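Side-chain contacts in nitrogenase molybdenum-iron protein beta chain (PDB 4WES), which forms part of the nitrogenase complex that reduces dinitrogen to ammonia, sharing an [8Fe-7S] cluster with the alpha chain in an alpha2beta2 tetramer: residues E353-L358 / S366-E371; V315-D320 / I325-F330; I332-I337 / R432-I437; Q379-E384 / K396-E401. All coordinates share one frame; numbering follows the deposited sequence.

Contact 1. Residues E353-L358 / S366-E371; sequences EIDAML and SKVKVE
Val368 reaches from the strand into the space between Ile354, Asp355 and Leu358, and its CG2 methyl meets all three. The shortest approach, 3.4 Å from Ile354 CG2 to Val368 CG2, is tight for two methyls, but Ile354 was modelled in two conformers, so the exact value is doubtful. Val368 CG1 lies 3.8 Å from Ile354 CG2. From one helical turn on, Leu358 CD1 comes tip to tip onto Val368 CG2 (3.8 Å) and also rests on Ser366 CB (3.9 Å). Asp355 OD1 lies 3.8 Å from Val368 CG2, a polar atom against a methyl with no bond between them. With CG1 anti to the backbone N (chi1 178°) and CG2 beside that N, both methyls of Val368 face the helix, CG1 on Ile354 and CG2 on all three residues. In the second shell, Ser366 OG, just ahead of the strand, is hydrogen-bonded to Pro338 O, and the CG1 branch of Ile354 turns to Ser328 of helix 321-333. The helix runs almost antiparallel to the strand, at 165°, as in a beta-alpha-beta crossover: strand 337-343 leads into helix 348-360, which returns to strand 367-370, an outermost strand of the parallel sheet, hydrogen-bonded to 337-343.

Contact 2. Residues V315-D320 / I325-F330; sequences VALLGD and IALSKF
Leu317 and Leu327 make the apolar part of this buried contact, and a single methyl of the strand residue does the touching. Leu317 CD2 sits 3.6 Å from Leu327 CD2 and 3.7 Å from Leu327 CG, so it covers the branch point of the partner as well as one of its tips. The two side chains cross obliquely. Leu327 extends with CG anti to the backbone N (chi1 179°), which brings its forked end to the strand, where it also reaches Ile390 of strand 388-391. The polar element is Ser328. Its OG is 4.0 Å from Leu317 CD2, yet no bond crosses the contact: the hydroxyl is hydrogen-bonded to Ile324 O one turn earlier in its own helix, which satisfies a buried polar atom and lets it lie against a methyl. Where the strand gives way to the helix, Asp320 takes the N-cap position without a capping bond from its side chain; its OD2 pairs with His146 NE2 and its backbone N with Glu323 OE2. The strand is central in the parallel sheet, between 337-343 and 388-391. Helix 321-333 packs over it as the crossover of the unit 314-318, 321-333, 337-343, with helix 348-360 alongside.

Contact 3. Residues I332-I337 / R432-I437; sequences IELGAI and RLVEEI
Leu334 carries the first segment's share of the contact, its CD2 lying 3.7 Å from Val434 CG2 and its CD1 a looser 4.4 Å from Ile437 CD1. Ahead of it, Ile332 serves through its backbone: Ile332 O accepts a hydrogen bond from Gly335 N at 2.9 Å. Glu333 turns its carboxylate to other partners, a salt bridge with Lys329 and hydrogen bonds with Ser271 and Val270. Leu334 itself has CG beside the backbone N (chi1 -69°), which directs its two methyls at helix 426-448; it and Val434 lie alongside one another, their side chains pointing opposite ways. Gly335, with a positive phi of 92°, forms a Schellman motif directly after Leu334. Past Ala336, Ile337 enters the strand and pairs with Val315. On the far side of the partner helix, Arg432 and Glu435 form a long ion pair with no N-H pointing at the oxygen, near Asn422 of the second subunit. Since only methyl groups meet, and no hydrogen bond spans the segments, the contact rests on van der Waals packing and on the burial of three apolar residues, Leu334, Val434 and Ile437.

Contact 4. Residues Q379-E384 / K396-E401; sequences QWIKNE and KFIARE
Ile381 and Ile398 form the packed part of the contact, with Ile381 CD1 at 3.9 Å from Ile398 CG2. Ile381 has CG1 beside the backbone N and continues extended (chi2 166°), which puts its terminal methyl in front of the other helix; Ile398 offers its shorter branch. Both are buried; Ile381 also packs on Tyr340, and Ile398 on Phe374 and His378. Both helices pack on the parallel sheet of a Rossmann-like domain. Helix 374-383 leads into strand 388-391, and helix 396-402 follows it, so the two isoleucines bring together helices from successive crossovers, over the face that bears Ala316. The other side of the contact is loose and polar. Lys382 NZ and Glu401 OE2 stand 4.4 Å apart, opposite charges too distant for a salt bridge, and one water bridges them: it accepts from Lys382 NZ at 2.8 Å and donates to Glu401 OE2 at 2.9 Å, although this proton may be shared with other acceptors. Lys382 is modelled in two conformers, so the bridge describes one of them. Lys382 NZ also forms a salt bridge with Glu402, while Glu401 OE1 is hydrogen-bonded to the N terminus, Met1 N, which probably helps to hold the carboxylate beside the water. At the end of the first helix, Asn383 ND2 bonds back to Gln379 O at 2.9 Å from above the carbonyl plane. Across on the second helix, Lys396 and Arg400 turn to the second subunit, where Lys396 pairs with Glu446 of that chain.

In the fold
Along the chain, contact 2 closes first, a short loop from strand 314-318 into helix 321-333. Contact 3 opens at the end of that helix and closes only about 95 residues later, on helix 426-448. Within its loop lie contact 1, which joins helix 348-360 to strand 367-370, and then contact 4, which joins helices 374-383 and 396-402; these two follow in series. Contacts 1 and 2 touch through Met357 and Lys329, contacts 2 and 3 through Phe330 and Val434, and contacts 1 and 4 through Lys367 and Trp380. Contacts 1 and 2 lie on one face of the five-stranded sheet and contact 4 on the other, with contact 3 tying helix 321-333 to the long C-terminal helix.

Contact 1. Residues E353-L358 / S366-E371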
loop_
_atom_site.group_PDB
_atom_site.type_symbol
_atom_site.label_atom_id
_atom_site.label_comp_id
_atom_site.label_asym_id
_atom_site.label_seq_id
_atom_site.Cartn_x
_atom_site.Cartn_y
_atom_site.Cartn_z
ATOM N N GLU B 353 -2.739 -28.749 12.017
ATOM C CA GLU B 353 -3.119 -27.492 12.639
ATOM C C GLU B 353 -4.101 -26.700 11.787
ATOM O O GLU B 353 -5.050 -26.121 12.309
ATOM C CB GLU B 353 -1.893 -26.661 12.971
ATOM C CG GLU B 353 -0.972 -27.317 13.959
ATOM C CD GLU B 353 -1.567 -27.381 15.316
ATOM O OE1 GLU B 353 -1.970 -26.321 15.848
ATOM O OE2 GLU B 353 -1.608 -28.500 15.864
ATOM N N ILE B 354 -3.864 -26.625 10.488
ATOM C CA ILE B 354 -4.735 -25.892 9.567
ATOM C C ILE B 354 -6.105 -26.568 9.506
ATOM O O ILE B 354 -7.160 -25.938 9.605
ATOM C CB ILE B 354 -4.158 -25.817 8.114
ATOM C CG1 ILE B 354 -2.829 -25.051 7.995
ATOM C CG2 ILE B 354 -5.176 -25.176 7.184
ATOM C CD1 ILE B 354 -2.861 -23.600 8.454
ATOM N N ASP B 355 -6.093 -27.884 9.324
ATOM C CA ASP B 355 -7.355 -28.601 9.277
ATOM C C ASP B 355 -8.165 -28.361 10.548
ATOM O O ASP B 355 -9.392 -28.179 10.500
ATOM C CB ASP B 355 -7.145 -30.101 9.079
ATOM C CG ASP B 355 -6.759 -30.496 7.654
ATOM O OD1 ASP B 355 -6.860 -29.686 6.724
ATOM O OD2 ASP B 355 -6.397 -31.699 7.474
ATOM N N ALA B 356 -7.478 -28.394 11.690
ATOM C CA ALA B 356 -8.182 -28.235 12.957
ATOM C C ALA B 356 -8.804 -26.848 13.114
ATOM O O ALA B 356 -9.943 -26.735 13.599
ATOM C CB ALA B 356 -7.248 -28.521 14.129
ATOM N N MET B 357 -8.100 -25.787 12.728
ATOM C CA MET B 357 -8.689 -24.451 12.862
ATOM C C MET B 357 -9.845 -24.252 11.883
ATOM O O MET B 357 -10.811 -23.577 12.228
ATOM C CB MET B 357 -7.644 -23.335 12.787
ATOM C CG MET B 357 -7.010 -23.181 11.414
ATOM S SD MET B 357 -5.769 -21.890 11.328
ATOM C CE MET B 357 -4.497 -22.564 12.392
ATOM N N LEU B 358 -9.756 -24.830 10.669
ATOM C CA LEU B 358 -10.861 -24.761 9.731
ATOM C C LEU B 358 -12.076 -25.475 10.304
ATOM O O LEU B 358 -13.198 -24.958 10.236
ATOM C CB LEU B 358 -10.466 -25.363 8.379
ATOM C CG LEU B 358 -9.415 -24.574 7.607
ATOM C CD1 LEU B 358 -8.901 -25.428 6.451
ATOM C CD2 LEU B 358 -9.961 -23.257 7.104
ATOM N N SER B 366 -12.119 -25.951 1.825
ATOM C CA SER B 366 -10.774 -25.413 1.605
ATOM C C SER B 366 -9.815 -26.517 1.204
ATOM O O SER B 366 -10.055 -27.695 1.474
ATOM C CB SER B 366 -10.294 -24.708 2.864
ATOM O OG SER B 366 -11.106 -23.577 3.144
ATOM N N LYS B 367 -8.740 -26.133 0.551
ATOM C CA LYS B 367 -7.695 -27.055 0.142
ATOM C C LYS B 367 -6.436 -26.685 0.883
ATOM O O LYS B 367 -5.961 -25.569 0.767
ATOM C CB LYS B 367 -7.442 -27.045 -1.368
ATOM C CG LYS B 367 -8.652 -27.412 -2.209
ATOM C CD LYS B 367 -8.326 -27.494 -3.700
ATOM C CE LYS B 367 -9.504 -27.973 -4.519
ATOM N NZ LYS B 367 -9.133 -28.098 -5.962
ATOM N N VAL B 368 -5.890 -27.639 1.614
ATOM C CA VAL B 368 -4.684 -27.484 2.397
ATOM C C VAL B 368 -3.668 -28.482 1.877
ATOM O O VAL B 368 -4.008 -29.677 1.750
ATOM C CB VAL B 368 -4.996 -27.771 3.868
ATOM C CG1 VAL B 368 -3.761 -27.661 4.716
ATOM C CG2 VAL B 368 -6.089 -26.846 4.387
ATOM N N LYS B 369 -2.469 -28.059 1.526
ATOM C CA LYS B 369 -1.509 -28.986 0.985
ATOM C C LYS B 369 -0.108 -28.710 1.510
ATOM O O LYS B 369 0.410 -27.587 1.457
ATOM C CB LYS B 369 -1.494 -28.958 -0.542
ATOM C CG LYS B 369 -0.618 -30.036 -1.157
ATOM C CD LYS B 369 -0.752 -30.091 -2.675
ATOM C CE LYS B 369 0.189 -31.087 -3.269
ATOM N NZ LYS B 369 0.073 -31.146 -4.757
ATOM N N VAL B 370 0.512 -29.768 2.002
ATOM C CA VAL B 370 1.915 -29.799 2.372
ATOM C C VAL B 370 2.713 -30.280 1.146
ATOM O O VAL B 370 2.300 -31.224 0.450
ATOM C CB VAL B 370 2.112 -30.730 3.564
ATOM C CG1 VAL B 370 3.568 -31.016 3.848
ATOM C CG2 VAL B 370 1.432 -30.144 4.786
ATOM N N GLU B 371 3.848 -29.655 0.888
ATOM C CA GLU B 371 4.601 -29.927 -0.321
ATOM C C GLU B 371 3.760 -29.650 -1.574
ATOM O O GLU B 371 3.862 -30.343 -2.581
ATOM C CB GLU B 371 5.264 -31.292 -0.326
ATOM C CG GLU B 371 6.276 -31.472 0.788
ATOM C CD GLU B 371 6.965 -32.794 0.697
ATOM O OE1 GLU B 371 8.015 -32.904 0.032
ATOM O OE2 GLU B 371 6.427 -33.748 1.253
#

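Contact 2. Residues V315-D320 / I325-F330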
loop_
_atom_site.group_PDB
_atom_site.type_symbol
_atom_site.label_atom_id
_atom_site.label_comp_id
_atom_site.label_asym_id
_atom_site.label_seq_id
_atom_site.Cartn_x
_atom_site.Cartn_y
_atom_site.Cartn_z
ATOM N N VAL B 315 -9.297 -16.383 0.800
ATOM C CA VAL B 315 -7.874 -16.059 0.777
ATOM C C VAL B 315 -7.056 -17.274 0.332
ATOM O O VAL B 315 -7.252 -18.386 0.827
ATOM C CB VAL B 315 -7.385 -15.580 2.160
ATOM C CG1 VAL B 315 -5.957 -15.067 2.080
ATOM C CG2 VAL B 315 -8.304 -14.532 2.739
ATOM N N ALA B 316 -6.120 -17.042 -0.577
ATOM C CA ALA B 316 -5.078 -18.031 -0.907
ATOM C C ALA B 316 -3.797 -17.608 -0.230
ATOM O O ALA B 316 -3.406 -16.443 -0.323
ATOM C CB ALA B 316 -4.866 -18.095 -2.411
ATOM N N LEU B 317 -3.146 -18.549 0.463
ATOM C CA LEU B 317 -1.926 -18.293 1.220
ATOM C C LEU B 317 -0.883 -19.333 0.893
ATOM O O LEU B 317 -1.193 -20.525 0.889
ATOM C CB LEU B 317 -2.157 -18.362 2.768
ATOM C CG LEU B 317 -3.226 -17.555 3.402
ATOM C CD1 LEU B 317 -4.508 -18.326 3.470
ATOM C CD2 LEU B 317 -2.718 -17.185 4.773
ATOM N N LEU B 318 0.345 -18.892 0.629
ATOM C CA LEU B 318 1.464 -19.800 0.463
ATOM C C LEU B 318 2.629 -19.277 1.250
ATOM O O LEU B 318 2.940 -18.087 1.184
ATOM C CB LEU B 318 1.981 -19.927 -0.997
ATOM C CG LEU B 318 0.996 -20.425 -2.025
ATOM C CD1 LEU B 318 0.279 -19.259 -2.676
ATOM C CD2 LEU B 318 1.734 -21.318 -3.042
ATOM N N GLY B 319 3.353 -20.168 1.926
ATOM C CA GLY B 319 4.585 -19.779 2.604
ATOM C C GLY B 319 5.100 -20.819 3.543
ATOM O O GLY B 319 4.883 -22.021 3.347
ATOM N N ASP B 320 5.830 -20.363 4.543
ATOM C CA ASP B 320 6.523 -21.241 5.452
ATOM C C ASP B 320 5.575 -21.654 6.585
ATOM O O ASP B 320 4.639 -20.933 6.947
ATOM C CB ASP B 320 7.774 -20.525 5.969
ATOM C CG ASP B 320 8.765 -20.247 4.895
ATOM O OD1 ASP B 320 8.761 -20.958 3.859
ATOM O OD2 ASP B 320 9.611 -19.333 5.072
ATOM N N ILE B 325 0.627 -21.067 9.490
ATOM C CA ILE B 325 -0.310 -21.527 10.490
ATOM C C ILE B 325 -0.913 -20.343 11.240
ATOM O O ILE B 325 -2.114 -20.243 11.413
ATOM C CB ILE B 325 0.371 -22.518 11.456
ATOM C CG1 ILE B 325 0.654 -23.857 10.746
ATOM C CG2 ILE B 325 -0.475 -22.749 12.719
ATOM C CD1 ILE B 325 1.662 -24.703 11.485
ATOM N N ALA B 326 -0.036 -19.464 11.752
ATOM C CA ALA B 326 -0.532 -18.349 12.553
ATOM C C ALA B 326 -1.339 -17.340 11.705
ATOM O O ALA B 326 -2.385 -16.847 12.149
ATOM C CB ALA B 326 0.628 -17.674 13.241
ATOM N N LEU B 327 -0.871 -17.055 10.479
ATOM C CA LEU B 327 -1.614 -16.133 9.618
ATOM C C LEU B 327 -2.967 -16.721 9.265
ATOM O O LEU B 327 -3.951 -15.973 9.186
ATOM C CB LEU B 327 -0.804 -15.778 8.379
ATOM C CG LEU B 327 -1.493 -14.843 7.394
ATOM C CD1 LEU B 327 -1.833 -13.525 8.060
ATOM C CD2 LEU B 327 -0.603 -14.634 6.181
ATOM N N SER B 328 -3.036 -18.022 9.004
ATOM C CA SER B 328 -4.330 -18.631 8.710
ATOM C C SER B 328 -5.307 -18.471 9.848
ATOM O O SER B 328 -6.494 -18.186 9.654
ATOM C CB SER B 328 -4.143 -20.115 8.368
ATOM O OG SER B 328 -3.447 -20.285 7.137
ATOM N N LYS B 329 -4.815 -18.644 11.083
ATOM C CA LYS B 329 -5.673 -18.392 12.245
ATOM C C LYS B 329 -6.148 -16.938 12.246
ATOM O O LYS B 329 -7.304 -16.665 12.519
ATOM C CB LYS B 329 -4.901 -18.745 13.545
ATOM C CG LYS B 329 -5.702 -18.518 14.814
ATOM C CD LYS B 329 -6.915 -19.421 14.927
ATOM C CE LYS B 329 -7.437 -19.494 16.392
ATOM N NZ LYS B 329 -8.208 -18.289 16.645
ATOM N N PHE B 330 -5.238 -16.006 11.965
ATOM C CA PHE B 330 -5.615 -14.584 11.968
ATOM C C PHE B 330 -6.662 -14.303 10.889
ATOM O O PHE B 330 -7.604 -13.538 11.122
ATOM C CB PHE B 330 -4.379 -13.726 11.809
ATOM C CG PHE B 330 -4.620 -12.239 11.963
ATOM C CD1 PHE B 330 -5.527 -11.738 12.876
ATOM C CD2 PHE B 330 -3.874 -11.333 11.245
ATOM C CE1 PHE B 330 -5.689 -10.380 13.050
ATOM C CE2 PHE B 330 -4.034 -9.965 11.407
ATOM C CZ PHE B 330 -4.946 -9.484 12.326
#

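Contact 3. Residues I332-I337 / R432-I437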
loop_
_atom_site.group_PDB
_atom_site.type_symbol
_atom_site.label_atom_id
_atom_site.label_comp_id
_atom_site.label_asym_id
_atom_site.label_seq_id
_atom_site.Cartn_x
_atom_site.Cartn_y
_atom_site.Cartn_z
ATOM N N ILE B 332 -8.980 -16.324 9.873
ATOM C CA ILE B 332 -10.210 -16.756 10.487
ATOM C C ILE B 332 -10.717 -15.741 11.515
ATOM O O ILE B 332 -11.911 -15.390 11.558
ATOM C CB ILE B 332 -10.064 -18.158 11.093
ATOM C CG1 ILE B 332 -9.806 -19.190 9.977
ATOM C CG2 ILE B 332 -11.295 -18.545 11.893
ATOM C CD1 ILE B 332 -9.434 -20.559 10.499
ATOM N N GLU B 333 -9.805 -15.227 12.354
ATOM C CA GLU B 333 -10.167 -14.222 13.357
ATOM C C GLU B 333 -10.739 -12.953 12.752
ATOM O O GLU B 333 -11.546 -12.290 13.384
ATOM C CB GLU B 333 -8.947 -13.905 14.215
ATOM C CG GLU B 333 -8.490 -15.065 15.085
ATOM C CD GLU B 333 -7.170 -14.866 15.794
ATOM O OE1 GLU B 333 -6.307 -14.134 15.288
ATOM O OE2 GLU B 333 -7.008 -15.478 16.860
ATOM N N LEU B 334 -10.289 -12.621 11.529
ATOM C CA LEU B 334 -10.782 -11.449 10.811
ATOM C C LEU B 334 -12.174 -11.650 10.213
ATOM O O LEU B 334 -12.775 -10.691 9.725
ATOM C CB LEU B 334 -9.802 -11.059 9.696
ATOM C CG LEU B 334 -8.466 -10.504 10.229
ATOM C CD1 LEU B 334 -7.411 -10.485 9.142
ATOM C CD2 LEU B 334 -8.639 -9.130 10.834
ATOM N N GLY B 335 -12.669 -12.895 10.209
ATOM C CA GLY B 335 -13.916 -13.252 9.606
ATOM C C GLY B 335 -13.793 -13.709 8.177
ATOM O O GLY B 335 -14.806 -13.885 7.467
ATOM N N ALA B 336 -12.552 -13.865 7.700
ATOM C CA ALA B 336 -12.270 -14.283 6.320
ATOM C C ALA B 336 -12.017 -15.810 6.298
ATOM O O ALA B 336 -12.015 -16.491 7.325
ATOM C CB ALA B 336 -11.102 -13.484 5.760
ATOM N N ILE B 337 -11.745 -16.326 5.103
ATOM C CA ILE B 337 -11.673 -17.750 4.863
ATOM C C ILE B 337 -10.323 -18.132 4.275
ATOM O O ILE B 337 -10.013 -17.724 3.158
ATOM C CB ILE B 337 -12.792 -18.195 3.876
ATOM C CG1 ILE B 337 -14.167 -17.911 4.458
ATOM C CG2 ILE B 337 -12.658 -19.665 3.515
ATOM C CD1 ILE B 337 -15.291 -17.962 3.448
ATOM N N ARG B 432 -0.758 -3.588 11.183
ATOM C CA ARG B 432 -0.187 -3.341 9.863
ATOM C C ARG B 432 -0.755 -4.283 8.825
ATOM O O ARG B 432 -1.066 -3.868 7.688
ATOM C CB ARG B 432 1.328 -3.467 9.913
ATOM C CG ARG B 432 2.030 -2.364 10.707
ATOM C CD ARG B 432 2.216 -1.072 9.908
ATOM N NE ARG B 432 2.885 -1.266 8.619
ATOM C CZ ARG B 432 3.074 -0.315 7.701
ATOM N NH1 ARG B 432 2.658 0.934 7.902
ATOM N NH2 ARG B 432 3.685 -0.617 6.566
ATOM N N LEU B 433 -0.938 -5.554 9.176
ATOM C CA LEU B 433 -1.531 -6.533 8.257
ATOM C C LEU B 433 -2.963 -6.175 7.888
ATOM O O LEU B 433 -3.350 -6.279 6.711
ATOM C CB LEU B 433 -1.476 -7.942 8.847
ATOM C CG LEU B 433 -0.125 -8.633 8.805
ATOM C CD1 LEU B 433 -0.167 -9.885 9.663
ATOM C CD2 LEU B 433 0.319 -8.937 7.374
ATOM N N VAL B 434 -3.790 -5.789 8.866
ATOM C CA VAL B 434 -5.153 -5.455 8.534
ATOM C C VAL B 434 -5.230 -4.235 7.634
ATOM O O VAL B 434 -6.016 -4.194 6.690
ATOM C CB VAL B 434 -6.024 -5.231 9.791
ATOM C CG1 VAL B 434 -7.445 -4.835 9.446
ATOM C CG2 VAL B 434 -6.005 -6.509 10.644
ATOM N N GLU B 435 -4.400 -3.234 7.900
ATOM C CA GLU B 435 -4.325 -2.077 7.018
ATOM C C GLU B 435 -3.927 -2.481 5.602
ATOM O O GLU B 435 -4.551 -2.052 4.634
ATOM C CB GLU B 435 -3.359 -1.044 7.579
ATOM C CG GLU B 435 -3.292 0.185 6.709
ATOM C CD GLU B 435 -2.245 1.182 7.061
ATOM O OE1 GLU B 435 -1.239 0.816 7.753
ATOM O OE2 GLU B 435 -2.394 2.331 6.607
ATOM N N GLU B 436 -2.890 -3.301 5.502
ATOM C CA GLU B 436 -2.437 -3.709 4.164
ATOM C C GLU B 436 -3.482 -4.508 3.406
ATOM O O GLU B 436 -3.712 -4.287 2.215
ATOM C CB GLU B 436 -1.170 -4.536 4.298
ATOM C CG GLU B 436 -0.437 -4.818 3.024
ATOM C CD GLU B 436 0.951 -5.441 3.293
ATOM O OE1 GLU B 436 1.223 -6.024 4.413
ATOM O OE2 GLU B 436 1.761 -5.410 2.360
ATOM N N ILE B 437 -4.122 -5.462 4.080
ATOM C CA ILE B 437 -5.153 -6.277 3.473
ATOM C C ILE B 437 -6.313 -5.415 3.004
ATOM O O ILE B 437 -6.802 -5.548 1.869
ATOM C CB ILE B 437 -5.625 -7.374 4.465
ATOM C CG1 ILE B 437 -4.547 -8.446 4.648
ATOM C CG2 ILE B 437 -6.939 -8.002 3.998
ATOM C CD1 ILE B 437 -4.741 -9.372 5.823
#

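Contact 4. Residues Q379-E384 / K396-E401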
loop_
_atom_site.group_PDB
_atom_site.type_symbol
_atom_site.label_atom_id
_atom_site.label_comp_id
_atom_site.label_asym_id
_atom_site.label_seq_id
_atom_site.Cartn_x
_atom_site.Cartn_y
_atom_site.Cartn_z
ATOM N N GLN B 379 -3.648 -23.413 -10.350
ATOM C CA GLN B 379 -4.676 -24.310 -10.905
ATOM C C GLN B 379 -5.948 -24.277 -10.069
ATOM O O GLN B 379 -7.069 -24.243 -10.620
ATOM C CB GLN B 379 -4.188 -25.745 -11.027
ATOM C CG GLN B 379 -3.042 -25.915 -12.011
ATOM C CD GLN B 379 -2.998 -27.353 -12.549
ATOM O OE1 GLN B 379 -2.641 -28.283 -11.843
ATOM N NE2 GLN B 379 -3.430 -27.509 -13.774
ATOM N N TRP B 380 -5.819 -24.321 -8.750
ATOM C CA TRP B 380 -7.002 -24.276 -7.903
ATOM C C TRP B 380 -7.790 -22.987 -8.115
ATOM O O TRP B 380 -9.023 -23.030 -8.194
ATOM C CB TRP B 380 -6.617 -24.423 -6.434
ATOM C CG TRP B 380 -5.875 -25.669 -6.111
ATOM C CD1 TRP B 380 -5.721 -26.804 -6.887
ATOM C CD2 TRP B 380 -5.167 -25.917 -4.911
ATOM N NE1 TRP B 380 -4.942 -27.723 -6.231
ATOM C CE2 TRP B 380 -4.582 -27.192 -5.020
ATOM C CE3 TRP B 380 -4.963 -25.168 -3.748
ATOM C CZ2 TRP B 380 -3.824 -27.741 -3.993
ATOM C CZ3 TRP B 380 -4.212 -25.711 -2.740
ATOM C CH2 TRP B 380 -3.660 -26.985 -2.868
ATOM N N ILE B 381 -7.076 -21.866 -8.195
ATOM C CA ILE B 381 -7.717 -20.574 -8.407
ATOM C C ILE B 381 -8.490 -20.537 -9.711
ATOM O O ILE B 381 -9.560 -19.954 -9.785
ATOM C CB ILE B 381 -6.676 -19.455 -8.311
ATOM C CG1 ILE B 381 -6.251 -19.275 -6.851
ATOM C CG2 ILE B 381 -7.186 -18.160 -8.883
ATOM C CD1 ILE B 381 -4.999 -18.431 -6.666
ATOM N N LYS B 382 -7.947 -21.187 -10.746
ATOM C CA LYS B 382 -8.667 -21.231 -12.016
ATOM C C LYS B 382 -9.994 -21.987 -11.942
ATOM O O LYS B 382 -10.884 -21.776 -12.780
ATOM C CB LYS B 382 -7.802 -21.870 -13.105
ATOM C CG LYS B 382 -6.607 -21.031 -13.508
ATOM C CD LYS B 382 -5.734 -21.779 -14.497
ATOM C CE LYS B 382 -4.636 -20.882 -15.004
ATOM N NZ LYS B 382 -5.197 -19.712 -15.748
ATOM N N ASN B 383 -10.100 -22.891 -10.973
ATOM C CA ASN B 383 -11.336 -23.633 -10.754
ATOM C C ASN B 383 -12.310 -22.955 -9.817
ATOM O O ASN B 383 -13.518 -23.070 -10.017
ATOM C CB ASN B 383 -11.009 -25.046 -10.305
ATOM C CG ASN B 383 -10.488 -25.884 -11.450
ATOM O OD1 ASN B 383 -11.273 -26.495 -12.158
ATOM N ND2 ASN B 383 -9.185 -25.898 -11.650
ATOM N N GLU B 384 -11.808 -22.255 -8.804
ATOM C CA GLU B 384 -12.662 -21.421 -7.959
ATOM C C GLU B 384 -11.784 -20.255 -7.473
ATOM O O GLU B 384 -10.754 -20.470 -6.820
ATOM C CB GLU B 384 -13.234 -22.193 -6.767
ATOM C CG GLU B 384 -14.114 -21.305 -5.902
ATOM C CD GLU B 384 -14.646 -21.977 -4.655
ATOM O OE1 GLU B 384 -14.440 -23.218 -4.484
ATOM O OE2 GLU B 384 -15.244 -21.253 -3.802
ATOM N N LYS B 396 3.162 -12.713 -7.301
ATOM C CA LYS B 396 2.778 -11.572 -8.124
ATOM C C LYS B 396 2.307 -11.966 -9.505
ATOM O O LYS B 396 1.513 -11.262 -10.133
ATOM C CB LYS B 396 3.977 -10.537 -8.244
ATOM C CG LYS B 396 5.144 -11.025 -9.063
ATOM C CD LYS B 396 6.512 -10.283 -8.922
ATOM C CE LYS B 396 6.521 -8.954 -9.495
ATOM N NZ LYS B 396 7.689 -8.180 -9.107
ATOM N N PHE B 397 2.838 -13.066 -10.026
ATOM C CA PHE B 397 2.457 -13.537 -11.376
ATOM C C PHE B 397 1.030 -14.023 -11.377
ATOM O O PHE B 397 0.284 -13.752 -12.331
ATOM C CB PHE B 397 3.396 -14.670 -11.827
ATOM C CG PHE B 397 4.817 -14.255 -12.062
ATOM C CD1 PHE B 397 5.749 -14.263 -11.026
ATOM C CD2 PHE B 397 5.266 -13.918 -13.327
ATOM C CE1 PHE B 397 7.047 -13.913 -11.254
ATOM C CE2 PHE B 397 6.562 -13.575 -13.570
ATOM C CZ PHE B 397 7.470 -13.573 -12.523
ATOM N N ILE B 398 0.618 -14.738 -10.347
ATOM C CA ILE B 398 -0.770 -15.162 -10.197
ATOM C C ILE B 398 -1.676 -13.967 -9.950
ATOM O O ILE B 398 -2.761 -13.861 -10.525
ATOM C CB ILE B 398 -0.898 -16.193 -9.069
ATOM C CG1 ILE B 398 -0.066 -17.432 -9.310
ATOM C CG2 ILE B 398 -2.331 -16.585 -8.828
ATOM C CD1 ILE B 398 0.017 -18.370 -8.134
ATOM N N ALA B 399 -1.232 -13.032 -9.113
ATOM C CA ALA B 399 -2.034 -11.861 -8.797
ATOM C C ALA B 399 -2.339 -11.067 -10.055
ATOM O O ALA B 399 -3.463 -10.581 -10.227
ATOM C CB ALA B 399 -1.317 -10.985 -7.772
ATOM N N ARG B 400 -1.341 -10.911 -10.915
ATOM C CA ARG B 400 -1.586 -10.171 -12.149
ATOM C C ARG B 400 -2.469 -10.979 -13.106
ATOM O O ARG B 400 -3.431 -10.465 -13.672
ATOM C CB ARG B 400 -0.260 -9.800 -12.831
ATOM C CG ARG B 400 -0.509 -9.271 -14.229
ATOM C CD ARG B 400 0.596 -8.430 -14.749
ATOM N NE ARG B 400 0.428 -8.211 -16.173
ATOM C CZ ARG B 400 1.065 -7.290 -16.870
ATOM N NH1 ARG B 400 1.876 -6.422 -16.298
ATOM N NH2 ARG B 400 0.890 -7.245 -18.181
ATOM N N GLU B 401 -2.136 -12.248 -13.332
ATOM C CA GLU B 401 -2.897 -13.058 -14.299
ATOM C C GLU B 401 -4.355 -13.161 -13.889
ATOM O O GLU B 401 -5.225 -13.115 -14.773
ATOM C CB GLU B 401 -2.270 -14.438 -14.411
ATOM C CG GLU B 401 -3.056 -15.436 -15.244
ATOM C CD GLU B 401 -3.237 -15.076 -16.695
ATOM O OE1 GLU B 401 -2.710 -14.031 -17.171
ATOM O OE2 GLU B 401 -3.917 -15.884 -17.394
HETATM O O HOH W 1 -2.903 -18.600 -16.907
#